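Local coordinates for protein enterotoxin type A (Staphylococcus aureus, PDB 1DYQ) that is a vaccine mutant of a superantigen that, in its natural form, binds MHC class II, partly through zinc, and T-cell receptors, activating T cells and causing food poisoning, at residues D12-K16 with D198-Q203; I30-K36 with D157-R162; Y109-T113 with K148-Q154. The protein carries 3 engineered substitutions. All blocks are in the same frame, centred on the assembly; numbering follows the deposited sequence.

The three contacts illustrate how a two-domain toxin can be knitted together by sequence-distant segments. Along the chain they are concentric: interaction 3 falls between the two segments of interaction 2, and these in turn fall between those of interaction 1. Interactions 2 and 3, with centres about 14 Å apart, both join the OB-fold domain to the beta-grasp domain, interaction 2 through helix 153-168, interaction 3 through strand 150-152 and the first turn of that helix. Interaction 1, its centre about 17 Å from that of interaction 2, lays the N-terminal segment 12-16 on the beta-grasp domain; L199 there packs against R161 of interaction 2. Interactions 1 and 3, about 23 Å apart between centres, lie on opposite sides of the middle of the molecule.

Interaction 1 of 3, residues D12-K16 with D198-Q203; sequences DLRKK and DLFGAQ
Two side chains that swing CG opposite their own backbone N, R14 (chi1 -177°) and D198 (chi1 176°), reach across the contact in a reciprocal manner. R14 then runs extended to NE, bringing NH1 to 2.8 Å from F200 O and 2.8 Å from A202 O. Both bonds are bent, and the donor stands above the A202 carbonyl plane instead of on a lone pair. The carboxylate of D198 meets the opposing backbone: R14 N gives an almost straight bond to the syn lone pair of OD2 (2.8 Å, 175°). OD1 meanwhile accepts from F200 N, an Asx turn set within the type I beta turn D198-G201, and a water joins D198 OD1 to R14 O. Carbon contacts flank these bonds: the L13 methyl CD2 lies against the D198 carboxylate, 3.7 Å from CG, and CB of K16 lies over a face of the F200 ring, 4.0 Å from its centroid, in a CH-pi contact. K16 NZ goes on to bond N172 O and to form a salt bridge with D174. The charged groups of R14 and D198 thus meet mainly backbone atoms, not each other: the guanidinium gathers turn carbonyls, the carboxylate gathers N-H groups from both segments, and the N-terminal segment is fastened to the beta-grasp domain by both.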
ATOM      1  N   ASP A  12      20.217 -10.216  -0.960  1.00 30.72           N
ATOM      2  CA  ASP A  12      19.092 -11.082  -1.202  1.00 28.18           C
ATOM      3  C   ASP A  12      17.950 -10.376  -1.950  1.00 24.35           C
ATOM      4  O   ASP A  12      16.937 -11.021  -2.214  1.00 24.92           O
ATOM      5  CB  ASP A  12      18.555 -11.674   0.097  1.00 31.45           C
ATOM      6  CG  ASP A  12      19.437 -12.758   0.685  1.00 35.49           C
ATOM      7  OD1 ASP A  12      20.157 -13.428  -0.078  1.00 38.17           O
ATOM      8  OD2 ASP A  12      19.378 -12.964   1.923  1.00 37.42           O
ATOM      9  N   LEU A  13      18.141  -9.121  -2.295  1.00 21.67           N
ATOM     10  CA  LEU A  13      17.116  -8.362  -3.020  1.00 19.73           C
ATOM     11  C   LEU A  13      16.949  -8.931  -4.432  1.00 20.74           C
ATOM     12  O   LEU A  13      17.932  -9.243  -5.112  1.00 22.79           O
ATOM     13  CB  LEU A  13      17.435  -6.890  -3.084  1.00 19.83           C
ATOM     14  CG  LEU A  13      17.308  -6.044  -1.810  1.00 18.75           C
ATOM     15  CD1 LEU A  13      17.836  -4.639  -2.053  1.00 17.59           C
ATOM     16  CD2 LEU A  13      15.832  -5.962  -1.376  1.00 17.89           C
ATOM     17  N   ARG A  14      15.698  -9.070  -4.846  1.00 18.32           N
ATOM     18  CA  ARG A  14      15.398  -9.603  -6.182  1.00 19.42           C
ATOM     19  C   ARG A  14      15.719  -8.566  -7.238  1.00 19.08           C
ATOM     20  O   ARG A  14      15.533  -7.372  -7.072  1.00 17.72           O
ATOM     21  CB  ARG A  14      13.926 -10.018  -6.243  1.00 19.38           C
ATOM     22  CG  ARG A  14      13.505 -10.651  -7.583  1.00 20.71           C
ATOM     23  CD  ARG A  14      12.273 -11.529  -7.304  1.00 22.83           C
ATOM     24  NE  ARG A  14      11.678 -12.094  -8.479  1.00 22.75           N
ATOM     25  CZ  ARG A  14      10.536 -11.698  -9.044  1.00 22.63           C
ATOM     26  NH1 ARG A  14       9.872 -10.673  -8.553  1.00 21.00           N
ATOM     27  NH2 ARG A  14      10.081 -12.350 -10.115  1.00 22.18           N
ATOM     28  N   LYS A  15      16.333  -9.030  -8.345  1.00 19.55           N
ATOM     29  CA  LYS A  15      16.677  -8.128  -9.435  1.00 20.38           C
ATOM     30  C   LYS A  15      15.448  -7.836 -10.296  1.00 18.83           C
ATOM     31  O   LYS A  15      14.655  -8.737 -10.603  1.00 16.73           O
ATOM     32  CB  LYS A  15      17.767  -8.760 -10.314  1.00 20.47           C
ATOM     33  CG  LYS A  15      18.863  -9.460  -9.552  1.00 29.34           C
ATOM     34  CD  LYS A  15      20.020  -8.568  -9.189  1.00 34.69           C
ATOM     35  CE  LYS A  15      21.264  -9.395  -8.839  1.00 37.37           C
ATOM     36  NZ  LYS A  15      21.677 -10.265  -9.970  1.00 41.11           N
ATOM     37  N   LYS A  16      15.342  -6.617 -10.768  1.00 17.71           N
ATOM     38  CA  LYS A  16      14.288  -6.188 -11.670  1.00 17.45           C
ATOM     39  C   LYS A  16      14.215  -7.041 -12.924  1.00 19.19           C
ATOM     40  O   LYS A  16      13.144  -7.301 -13.477  1.00 19.25           O
ATOM     41  CB  LYS A  16      14.517  -4.719 -12.042  1.00 18.23           C
ATOM     42  CG  LYS A  16      13.590  -4.244 -13.171  1.00 16.99           C
ATOM     43  CD  LYS A  16      14.036  -2.831 -13.557  1.00 14.88           C
ATOM     44  CE  LYS A  16      13.208  -2.236 -14.643  1.00 16.64           C
ATOM     45  NZ  LYS A  16      13.673  -0.901 -15.085  1.00 18.45           N
ATOM     46  N   ASP A 198      10.713  -5.863  -0.299  1.00 14.63           N
ATOM     47  CA  ASP A 198      11.580  -5.800  -1.519  1.00 14.03           C
ATOM     48  C   ASP A 198      10.749  -5.168  -2.611  1.00 13.23           C
ATOM     49  O   ASP A 198       9.650  -5.627  -2.947  1.00 16.11           O
ATOM     50  CB  ASP A 198      12.034  -7.220  -1.821  1.00 14.50           C
ATOM     51  CG  ASP A 198      12.849  -7.339  -3.101  1.00 15.53           C
ATOM     52  OD1 ASP A 198      12.836  -6.403  -3.881  1.00 17.05           O
ATOM     53  OD2 ASP A 198      13.497  -8.405  -3.251  1.00 19.53           O
ATOM     54  N   LEU A 199      11.229  -4.053  -3.186  1.00 11.58           N
ATOM     55  CA  LEU A 199      10.454  -3.318  -4.172  1.00 12.62           C
ATOM     56  C   LEU A 199      10.258  -4.122  -5.448  1.00 11.96           C
ATOM     57  O   LEU A 199       9.355  -3.742  -6.212  1.00 14.23           O
ATOM     58  CB  LEU A 199      11.111  -1.960  -4.466  1.00 13.48           C
ATOM     59  CG  LEU A 199      11.169  -0.998  -3.279  1.00 14.16           C
ATOM     60  CD1 LEU A 199      12.010   0.248  -3.649  1.00 13.71           C
ATOM     61  CD2 LEU A 199       9.769  -0.523  -2.895  1.00 15.03           C
ATOM     62  N   PHE A 200      11.059  -5.129  -5.695  1.00 14.11           N
ATOM     63  CA  PHE A 200      10.925  -6.012  -6.848  1.00 14.77           C
ATOM     64  C   PHE A 200      10.684  -7.450  -6.444  1.00 15.10           C
ATOM     65  O   PHE A 200      10.900  -8.390  -7.223  1.00 18.28           O
ATOM     66  CB  PHE A 200      12.193  -5.927  -7.729  1.00 16.50           C
ATOM     67  CG  PHE A 200      12.400  -4.571  -8.312  1.00 13.26           C
ATOM     68  CD1 PHE A 200      11.646  -4.142  -9.403  1.00 14.40           C
ATOM     69  CD2 PHE A 200      13.283  -3.651  -7.751  1.00 16.06           C
ATOM     70  CE1 PHE A 200      11.824  -2.912  -9.964  1.00 16.31           C
ATOM     71  CE2 PHE A 200      13.470  -2.407  -8.310  1.00 17.24           C
ATOM     72  CZ  PHE A 200      12.738  -2.020  -9.423  1.00 16.84           C
ATOM     73  N   GLY A 201      10.118  -7.679  -5.252  1.00 14.86           N
ATOM     74  CA  GLY A 201       9.961  -8.976  -4.690  1.00 14.67           C
ATOM     75  C   GLY A 201       8.730  -9.733  -5.123  1.00 15.96           C
ATOM     76  O   GLY A 201       8.662 -10.951  -4.918  1.00 18.83           O
ATOM     77  N   ALA A 202       7.744  -9.034  -5.686  1.00 17.00           N
ATOM     78  CA  ALA A 202       6.475  -9.721  -5.980  1.00 15.77           C
ATOM     79  C   ALA A 202       6.399 -10.334  -7.348  1.00 17.15           C
ATOM     80  O   ALA A 202       7.152 -10.001  -8.266  1.00 19.30           O
ATOM     81  CB  ALA A 202       5.320  -8.736  -5.752  1.00 17.57           C
ATOM     82  N   GLN A 203       5.515 -11.333  -7.466  1.00 17.30           N
ATOM     83  CA  GLN A 203       5.179 -11.883  -8.800  1.00 17.30           C
ATOM     84  C   GLN A 203       4.234 -10.897  -9.478  1.00 18.14           C
ATOM     85  O   GLN A 203       3.012 -11.033  -9.424  1.00 17.45           O
ATOM     86  CB  GLN A 203       4.527 -13.243  -8.638  1.00 17.55           C
ATOM     87  CG  GLN A 203       5.423 -14.290  -7.992  1.00 22.15           C
ATOM     88  CD  GLN A 203       6.623 -14.648  -8.843  1.00 26.27           C
ATOM     89  OE1 GLN A 203       7.766 -14.501  -8.394  1.00 27.86           O
ATOM     90  NE2 GLN A 203       6.383 -15.162 -10.037  1.00 27.27           N
TER
HETATM   91  O   HOH W   1      14.972  -5.484  -5.220  1.00 16.31           O

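Interaction 2 of 3, residues I30-K36 with D157-R162; sequences IYYYNEK and DLQARR
Y31 lies flat along the R161 side chain in the tightly packed half of this contact. CD of R161 stands over the centre of the Y31 ring, 3.6 Å from the centroid, in a CH-pi contact, and the guanidinium continues nearly parallel to the ring (14° between planes) until Y31 OH lies over its centre. D157 holds that guanidinium side-on, taking NE at OD1 and NH2 at OD2 in a salt bridge. Y214 bonds to both Y31 OH and D157 OD2. L158 closes the apolar side, its CD2 3.9 Å from Y31 CD1.

The other half is looser and wetter. The bend at chi3 (-74°) turns R162 toward the backbone of Y32, where NH1 gives a hydrogen bond to Y32 O (2.9 Å). One water accepts hydrogen bonds from R162 NE and N34 ND2; another joins Y31 O to L158 O. K36 NZ lies 3.7 Å from R162 NH2, a like-charged pair that N34 OD1, an acceptor for K36 NZ, may ease.

Y89 of strand 86-91 touches both K36 and L158, whereas D157 packs on I185 of strand 182-188 and Y197 of strand 195-198. Helix 153-168 is thereby wedged between the OB-fold and beta-grasp sheets.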
ATOM      1  N   ILE A  30      -0.312  -0.245 -10.335  1.00 11.77           N
ATOM      2  CA  ILE A  30      -0.841  -0.312  -8.956  1.00 13.05           C
ATOM      3  C   ILE A  30      -0.224   0.707  -8.053  1.00 12.41           C
ATOM      4  O   ILE A  30      -0.830   1.165  -7.085  1.00 14.87           O
ATOM      5  CB  ILE A  30      -0.773  -1.734  -8.408  1.00 17.39           C
ATOM      6  CG1 ILE A  30      -1.779  -2.002  -7.290  1.00 21.68           C
ATOM      7  CG2 ILE A  30       0.626  -2.064  -7.898  1.00 16.43           C
ATOM      8  CD1 ILE A  30      -2.830  -0.989  -7.058  1.00 28.82           C
ATOM      9  N   TYR A  31       1.014   1.212  -8.380  1.00 11.06           N
ATOM     10  CA  TYR A  31       1.595   2.268  -7.546  1.00  9.79           C
ATOM     11  C   TYR A  31       1.606   3.621  -8.164  1.00 11.17           C
ATOM     12  O   TYR A  31       2.023   4.613  -7.479  1.00 13.10           O
ATOM     13  CB  TYR A  31       3.065   1.847  -7.173  1.00 10.91           C
ATOM     14  CG  TYR A  31       3.040   0.721  -6.178  1.00  9.14           C
ATOM     15  CD1 TYR A  31       2.580   0.978  -4.866  1.00 10.09           C
ATOM     16  CD2 TYR A  31       3.461  -0.560  -6.455  1.00  9.96           C
ATOM     17  CE1 TYR A  31       2.534  -0.037  -3.935  1.00 11.19           C
ATOM     18  CE2 TYR A  31       3.428  -1.570  -5.536  1.00 11.13           C
ATOM     19  CZ  TYR A  31       2.938  -1.320  -4.256  1.00  9.73           C
ATOM     20  OH  TYR A  31       2.923  -2.297  -3.312  1.00 11.94           O
ATOM     21  N   TYR A  32       1.153   3.844  -9.392  1.00 11.61           N
ATOM     22  CA  TYR A  32       1.203   5.143 -10.027  1.00 12.20           C
ATOM     23  C   TYR A  32      -0.043   5.505 -10.842  1.00 11.04           C
ATOM     24  O   TYR A  32      -0.305   6.681 -11.003  1.00 14.36           O
ATOM     25  CB  TYR A  32       2.455   5.179 -10.929  1.00 14.01           C
ATOM     26  CG  TYR A  32       2.849   6.527 -11.464  1.00 16.40           C
ATOM     27  CD1 TYR A  32       3.290   7.534 -10.619  1.00 17.60           C
ATOM     28  CD2 TYR A  32       2.836   6.753 -12.839  1.00 18.02           C
ATOM     29  CE1 TYR A  32       3.678   8.770 -11.136  1.00 20.48           C
ATOM     30  CE2 TYR A  32       3.220   7.986 -13.354  1.00 20.24           C
ATOM     31  CZ  TYR A  32       3.616   8.975 -12.495  1.00 22.17           C
ATOM     32  OH  TYR A  32       3.996  10.199 -13.021  1.00 25.41           O
ATOM     33  N   TYR A  33      -0.817   4.493 -11.244  1.00 12.72           N
ATOM     34  CA  TYR A  33      -2.059   4.798 -12.002  1.00 13.34           C
ATOM     35  C   TYR A  33      -3.255   4.160 -11.268  1.00 14.51           C
ATOM     36  O   TYR A  33      -4.266   3.821 -11.897  1.00 19.26           O
ATOM     37  CB  TYR A  33      -1.977   4.230 -13.401  1.00 14.33           C
ATOM     38  CG  TYR A  33      -0.894   4.795 -14.297  1.00 14.48           C
ATOM     39  CD1 TYR A  33      -0.797   6.143 -14.546  1.00 15.69           C
ATOM     40  CD2 TYR A  33       0.011   3.923 -14.898  1.00 15.75           C
ATOM     41  CE1 TYR A  33       0.200   6.645 -15.383  1.00 15.59           C
ATOM     42  CE2 TYR A  33       0.989   4.412 -15.765  1.00 17.64           C
ATOM     43  CZ  TYR A  33       1.072   5.757 -15.970  1.00 16.62           C
ATOM     44  OH  TYR A  33       2.038   6.242 -16.852  1.00 19.98           O
ATOM     45  N   ASN A  34      -3.182   4.102  -9.969  1.00 12.28           N
ATOM     46  CA  ASN A  34      -4.194   3.428  -9.155  1.00 11.95           C
ATOM     47  C   ASN A  34      -5.403   4.318  -8.852  1.00 13.14           C
ATOM     48  O   ASN A  34      -5.509   5.466  -9.214  1.00 16.08           O
ATOM     49  CB  ASN A  34      -3.581   2.901  -7.871  1.00 12.41           C
ATOM     50  CG  ASN A  34      -3.009   3.947  -6.950  1.00 12.97           C
ATOM     51  OD1 ASN A  34      -3.446   5.093  -6.909  1.00 15.42           O
ATOM     52  ND2 ASN A  34      -2.026   3.569  -6.111  1.00 13.50           N
ATOM     53  N   GLU A  35      -6.397   3.651  -8.225  1.00 12.82           N
ATOM     54  CA  GLU A  35      -7.605   4.335  -7.751  1.00 13.64           C
ATOM     55  C   GLU A  35      -7.718   4.028  -6.251  1.00 11.91           C
ATOM     56  O   GLU A  35      -7.610   2.837  -5.874  1.00 12.09           O
ATOM     57  CB  GLU A  35      -8.867   3.763  -8.441  1.00 14.75           C
ATOM     58  CG  GLU A  35      -8.858   3.946  -9.961  1.00 16.15           C
ATOM     59  CD  GLU A  35     -10.226   3.598 -10.569  1.00 18.89           C
ATOM     60  OE1 GLU A  35     -10.641   2.444 -10.499  1.00 19.21           O
ATOM     61  OE2 GLU A  35     -10.843   4.531 -11.136  1.00 28.12           O
ATOM     62  N   LYS A  36      -7.785   5.053  -5.414  1.00 11.76           N
ATOM     63  CA  LYS A  36      -7.758   4.838  -3.980  1.00 11.76           C
ATOM     64  C   LYS A  36      -9.017   5.263  -3.240  1.00 12.90           C
ATOM     65  O   LYS A  36      -9.668   6.265  -3.609  1.00 15.20           O
ATOM     66  CB  LYS A  36      -6.568   5.655  -3.371  1.00 13.88           C
ATOM     67  CG  LYS A  36      -5.224   5.048  -3.780  1.00 15.62           C
ATOM     68  CD  LYS A  36      -4.078   5.877  -3.154  1.00 18.35           C
ATOM     69  CE  LYS A  36      -3.986   7.258  -3.751  1.00 19.89           C
ATOM     70  NZ  LYS A  36      -3.845   7.264  -5.230  1.00 21.54           N
ATOM     71  N   ASP A 157       3.221   3.056   2.209  1.00 11.21           N
ATOM     72  CA  ASP A 157       3.901   2.442   1.060  1.00 11.06           C
ATOM     73  C   ASP A 157       3.360   2.949  -0.249  1.00 12.32           C
ATOM     74  O   ASP A 157       4.112   3.231  -1.187  1.00 11.43           O
ATOM     75  CB  ASP A 157       3.764   0.918   1.204  1.00 11.28           C
ATOM     76  CG  ASP A 157       4.736   0.118   0.370  1.00 13.30           C
ATOM     77  OD1 ASP A 157       5.794   0.685  -0.026  1.00 13.03           O
ATOM     78  OD2 ASP A 157       4.469  -1.071   0.099  1.00 12.24           O
ATOM     79  N   LEU A 158       2.040   3.176  -0.369  1.00 12.35           N
ATOM     80  CA  LEU A 158       1.491   3.768  -1.589  1.00 10.29           C
ATOM     81  C   LEU A 158       2.110   5.140  -1.841  1.00 10.77           C
ATOM     82  O   LEU A 158       2.462   5.489  -2.970  1.00 12.44           O
ATOM     83  CB  LEU A 158      -0.040   3.873  -1.469  1.00 12.22           C
ATOM     84  CG  LEU A 158      -0.778   2.529  -1.568  1.00 11.79           C
ATOM     85  CD1 LEU A 158      -2.269   2.758  -1.194  1.00 13.13           C
ATOM     86  CD2 LEU A 158      -0.666   1.967  -2.981  1.00 12.18           C
ATOM     87  N   GLN A 159       2.219   5.953  -0.780  1.00 11.20           N
ATOM     88  CA  GLN A 159       2.757   7.294  -0.963  1.00 12.45           C
ATOM     89  C   GLN A 159       4.249   7.213  -1.325  1.00 11.72           C
ATOM     90  O   GLN A 159       4.638   7.932  -2.264  1.00 13.31           O
ATOM     91  CB  GLN A 159       2.582   8.171   0.257  1.00 12.05           C
ATOM     92  CG  GLN A 159       1.131   8.527   0.597  1.00 13.54           C
ATOM     93  CD  GLN A 159       1.125   9.317   1.925  1.00 12.46           C
ATOM     94  OE1 GLN A 159       1.501  10.482   1.913  1.00 13.83           O
ATOM     95  NE2 GLN A 159       0.669   8.666   2.961  1.00 13.33           N
ATOM     96  N   ALA A 160       4.966   6.341  -0.662  1.00 12.32           N
ATOM     97  CA  ALA A 160       6.428   6.261  -0.947  1.00 12.39           C
ATOM     98  C   ALA A 160       6.706   5.774  -2.341  1.00 13.25           C
ATOM     99  O   ALA A 160       7.471   6.401  -3.092  1.00 12.74           O
ATOM    100  CB  ALA A 160       7.113   5.376   0.086  1.00 11.43           C
ATOM    101  N   ARG A 161       6.002   4.701  -2.778  1.00 11.85           N
ATOM    102  CA  ARG A 161       6.271   4.191  -4.119  1.00 12.58           C
ATOM    103  C   ARG A 161       5.775   5.080  -5.210  1.00 11.62           C
ATOM    104  O   ARG A 161       6.376   5.102  -6.300  1.00 12.44           O
ATOM    105  CB  ARG A 161       5.723   2.753  -4.260  1.00 12.44           C
ATOM    106  CG  ARG A 161       6.295   1.805  -3.224  1.00  9.87           C
ATOM    107  CD  ARG A 161       6.243   0.365  -3.740  1.00  9.04           C
ATOM    108  NE  ARG A 161       6.198  -0.576  -2.668  1.00 10.96           N
ATOM    109  CZ  ARG A 161       6.264  -1.903  -2.752  1.00 12.45           C
ATOM    110  NH1 ARG A 161       6.490  -2.492  -3.918  1.00 12.75           N
ATOM    111  NH2 ARG A 161       6.094  -2.646  -1.665  1.00 11.11           N
ATOM    112  N   ARG A 162       4.752   5.922  -4.996  1.00 11.88           N
ATOM    113  CA  ARG A 162       4.310   6.860  -6.005  1.00 12.82           C
ATOM    114  C   ARG A 162       5.440   7.888  -6.287  1.00 13.81           C
ATOM    115  O   ARG A 162       5.769   8.108  -7.431  1.00 13.87           O
ATOM    116  CB  ARG A 162       3.055   7.630  -5.607  1.00 13.64           C
ATOM    117  CG  ARG A 162       2.606   8.642  -6.659  1.00 13.59           C
ATOM    118  CD  ARG A 162       1.247   9.265  -6.270  1.00 14.81           C
ATOM    119  NE  ARG A 162       0.214   8.254  -6.496  1.00 15.15           N
ATOM    120  CZ  ARG A 162      -0.277   7.911  -7.668  1.00 15.18           C
ATOM    121  NH1 ARG A 162       0.096   8.500  -8.782  1.00 15.77           N
ATOM    122  NH2 ARG A 162      -1.151   6.892  -7.721  1.00 17.08           N
TER
HETATM  123  O   HOH W   2       1.061   4.357  -4.941  1.00 15.66           O
HETATM  124  O   HOH W   3      -3.291   7.242  -9.542  1.00 19.12           O
HETATM  125  O   HOH W   4      -0.858   6.198  -4.680  1.00 15.49           O

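Interaction 3 of 3, residues Y109-T113 with K148-Q154; sequences YGGVT and KKNVTVQ
T113, T152 and Q154 bury the most surface here, and each makes a different kind of contact. T113 points its side chain across the gap. Its methyl CG2 lies 3.5 Å from N150 O and 3.9 Å from the CG2 methyl of T152, while OG1 rests 3.4 Å from K148 CE. The lysine chain bends beyond this point to place its ammonium in a salt bridge with E155. T152 divides its roles between its branches: CG2 packs 3.8 Å from V112 O and beside G111, whereas OG1, held between the backbone N and carbonyl carbon (chi1 61°), turns back to its own chain and caps E155 N as the N-cap of helix 153-168.

Q154 carries the polar link. Extended beyond CG, it delivers NE2 to Y109 O (2.8 Å), with the donor nearly along the C=O axis (166°), though the bond is bent at the hydrogen (139°). G111, with no side chain, lets NE2 approach within 3.3 Å of its N; as both are donors, a water accepts from each. Q154 OE1 accepts a hydrogen bond from A91 N of strand 86-91 and meets a second water bound to Y109 N.

In this buried setting, threonine methyls lie against each other and against carbonyl oxygens where strand 105-114 meets the beta-grasp segment, while one carboxamide serves two strands: NE2 takes Y109 O directly and G111 N through water at the break, OE1 takes A91 N.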
ATOM      1  N   TYR A 109      -7.426  -4.648  -0.346  1.00 10.02           N
ATOM      2  CA  TYR A 109      -6.831  -5.489   0.647  1.00 10.38           C
ATOM      3  C   TYR A 109      -6.444  -4.676   1.890  1.00  9.90           C
ATOM      4  O   TYR A 109      -5.637  -3.744   1.745  1.00 11.08           O
ATOM      5  CB  TYR A 109      -5.577  -6.161   0.105  1.00 12.13           C
ATOM      6  CG  TYR A 109      -5.759  -7.176  -0.993  1.00 11.61           C
ATOM      7  CD1 TYR A 109      -6.293  -8.428  -0.696  1.00 13.53           C
ATOM      8  CD2 TYR A 109      -5.267  -6.930  -2.264  1.00 13.65           C
ATOM      9  CE1 TYR A 109      -6.384  -9.396  -1.698  1.00 14.17           C
ATOM     10  CE2 TYR A 109      -5.339  -7.894  -3.251  1.00 12.30           C
ATOM     11  CZ  TYR A 109      -5.921  -9.103  -2.955  1.00 14.95           C
ATOM     12  OH  TYR A 109      -5.934 -10.090  -3.938  1.00 16.25           O
ATOM     13  N   GLY A 110      -7.106  -4.915   3.000  1.00  9.62           N
ATOM     14  CA  GLY A 110      -6.800  -4.075   4.193  1.00 11.35           C
ATOM     15  C   GLY A 110      -7.121  -2.626   3.968  1.00 10.85           C
ATOM     16  O   GLY A 110      -8.118  -2.247   3.327  1.00 11.36           O
ATOM     17  N   GLY A 111      -6.258  -1.722   4.478  1.00 11.19           N
ATOM     18  CA  GLY A 111      -6.458  -0.296   4.314  1.00 11.40           C
ATOM     19  C   GLY A 111      -7.305   0.349   5.400  1.00 10.82           C
ATOM     20  O   GLY A 111      -7.692   1.522   5.191  1.00 12.71           O
ATOM     21  N   VAL A 112      -7.673  -0.370   6.447  1.00 10.26           N
ATOM     22  CA  VAL A 112      -8.634   0.174   7.419  1.00 11.44           C
ATOM     23  C   VAL A 112      -7.983   0.496   8.754  1.00 12.01           C
ATOM     24  O   VAL A 112      -7.189  -0.274   9.274  1.00 12.92           O
ATOM     25  CB  VAL A 112      -9.725  -0.904   7.657  1.00 13.12           C
ATOM     26  CG1 VAL A 112     -10.831  -0.385   8.574  1.00 14.04           C
ATOM     27  CG2 VAL A 112     -10.313  -1.307   6.313  1.00 13.73           C
ATOM     28  N   THR A 113      -8.410   1.608   9.362  1.00 12.41           N
ATOM     29  CA  THR A 113      -7.965   1.935  10.716  1.00 11.20           C
ATOM     30  C   THR A 113      -9.172   2.411  11.555  1.00 11.39           C
ATOM     31  O   THR A 113     -10.086   2.995  11.002  1.00 14.27           O
ATOM     32  CB  THR A 113      -6.941   3.100  10.715  1.00 12.18           C
ATOM     33  OG1 THR A 113      -7.328   4.119   9.854  1.00 13.77           O
ATOM     34  CG2 THR A 113      -5.568   2.530  10.292  1.00 14.06           C
ATOM     35  N   LYS A 148      -2.886  10.095  10.851  1.00 15.03           N
ATOM     36  CA  LYS A 148      -3.236   9.014  11.734  1.00 14.07           C
ATOM     37  C   LYS A 148      -2.145   8.665  12.742  1.00 16.79           C
ATOM     38  O   LYS A 148      -0.979   8.506  12.346  1.00 16.38           O
ATOM     39  CB  LYS A 148      -3.584   7.744  10.930  1.00 15.17           C
ATOM     40  CG  LYS A 148      -4.748   7.954   9.967  1.00 16.11           C
ATOM     41  CD  LYS A 148      -4.964   6.656   9.155  1.00 13.99           C
ATOM     42  CE  LYS A 148      -6.128   6.875   8.184  1.00 13.64           C
ATOM     43  NZ  LYS A 148      -5.774   7.731   7.040  1.00 13.70           N
ATOM     44  N   LYS A 149      -2.516   8.412  13.972  1.00 15.15           N
ATOM     45  CA  LYS A 149      -1.563   7.922  14.987  1.00 16.03           C
ATOM     46  C   LYS A 149      -1.185   6.492  14.695  1.00 17.18           C
ATOM     47  O   LYS A 149      -0.037   6.071  14.737  1.00 19.07           O
ATOM     48  CB  LYS A 149      -2.251   7.994  16.374  1.00 17.18           C
ATOM     49  CG  LYS A 149      -2.564   9.439  16.759  1.00 20.46           C
ATOM     50  CD  LYS A 149      -3.368   9.496  18.057  1.00 21.99           C
ATOM     51  CE  LYS A 149      -3.932  10.910  18.246  1.00 25.25           C
ATOM     52  NZ  LYS A 149      -4.819  10.950  19.458  1.00 31.01           N
ATOM     53  N   ASN A 150      -2.227   5.677  14.431  1.00 14.89           N
ATOM     54  CA  ASN A 150      -2.040   4.291  13.995  1.00 14.32           C
ATOM     55  C   ASN A 150      -2.382   4.221  12.509  1.00 14.21           C
ATOM     56  O   ASN A 150      -3.489   4.642  12.112  1.00 13.28           O
ATOM     57  CB  ASN A 150      -3.044   3.425  14.795  0.50 17.11           C
ATOM     58  CG  ASN A 150      -3.207   2.060  14.174  0.50 21.94           C
ATOM     59  OD1 ASN A 150      -4.220   1.777  13.533  0.50 25.43           O
ATOM     60  ND2 ASN A 150      -2.181   1.239  14.302  0.50 23.27           N
ATOM     61  N   VAL A 151      -1.395   3.967  11.660  1.00 11.67           N
ATOM     62  CA  VAL A 151      -1.552   4.076  10.220  1.00 12.15           C
ATOM     63  C   VAL A 151      -1.258   2.745   9.551  1.00 10.78           C
ATOM     64  O   VAL A 151      -0.413   1.978  10.000  1.00 11.30           O
ATOM     65  CB  VAL A 151      -0.637   5.169   9.648  1.00 13.57           C
ATOM     66  CG1 VAL A 151       0.847   4.820   9.877  1.00 13.71           C
ATOM     67  CG2 VAL A 151      -0.900   5.436   8.188  1.00 12.58           C
ATOM     68  N   THR A 152      -1.966   2.440   8.447  1.00 11.72           N
ATOM     69  CA  THR A 152      -1.624   1.217   7.737  1.00 10.16           C
ATOM     70  C   THR A 152      -0.232   1.423   7.063  1.00  8.59           C
ATOM     71  O   THR A 152       0.051   2.508   6.554  1.00 11.28           O
ATOM     72  CB  THR A 152      -2.619   0.780   6.680  1.00  9.89           C
ATOM     73  OG1 THR A 152      -2.820   1.689   5.640  1.00 11.81           O
ATOM     74  CG2 THR A 152      -3.972   0.431   7.363  1.00 10.77           C
ATOM     75  N   VAL A 153       0.489   0.330   7.020  1.00  9.40           N
ATOM     76  CA  VAL A 153       1.711   0.312   6.172  1.00 10.54           C
ATOM     77  C   VAL A 153       1.324   0.587   4.738  1.00 10.78           C
ATOM     78  O   VAL A 153       1.981   1.367   4.025  1.00 11.11           O
ATOM     79  CB  VAL A 153       2.483  -0.983   6.305  1.00 11.78           C
ATOM     80  CG1 VAL A 153       3.610  -1.025   5.244  1.00 12.98           C
ATOM     81  CG2 VAL A 153       3.089  -1.126   7.699  1.00 13.60           C
ATOM     82  N   GLN A 154       0.164   0.084   4.261  1.00  9.96           N
ATOM     83  CA  GLN A 154      -0.329   0.387   2.936  1.00  9.49           C
ATOM     84  C   GLN A 154      -0.392   1.859   2.633  1.00 10.87           C
ATOM     85  O   GLN A 154       0.087   2.316   1.586  1.00 10.92           O
ATOM     86  CB  GLN A 154      -1.725  -0.285   2.698  1.00 10.88           C
ATOM     87  CG  GLN A 154      -2.351   0.135   1.386  1.00 10.12           C
ATOM     88  CD  GLN A 154      -3.588  -0.706   0.978  1.00  8.67           C
ATOM     89  OE1 GLN A 154      -3.964  -0.624  -0.197  1.00  9.23           O
ATOM     90  NE2 GLN A 154      -4.162  -1.372   1.927  1.00  9.17           N
TER
HETATM   91  O   HOH W   5      -5.522  -2.822  -1.510  1.00 11.45           O
HETATM   92  O   HOH W   6      -3.485  -2.738   4.669  1.00 11.39           O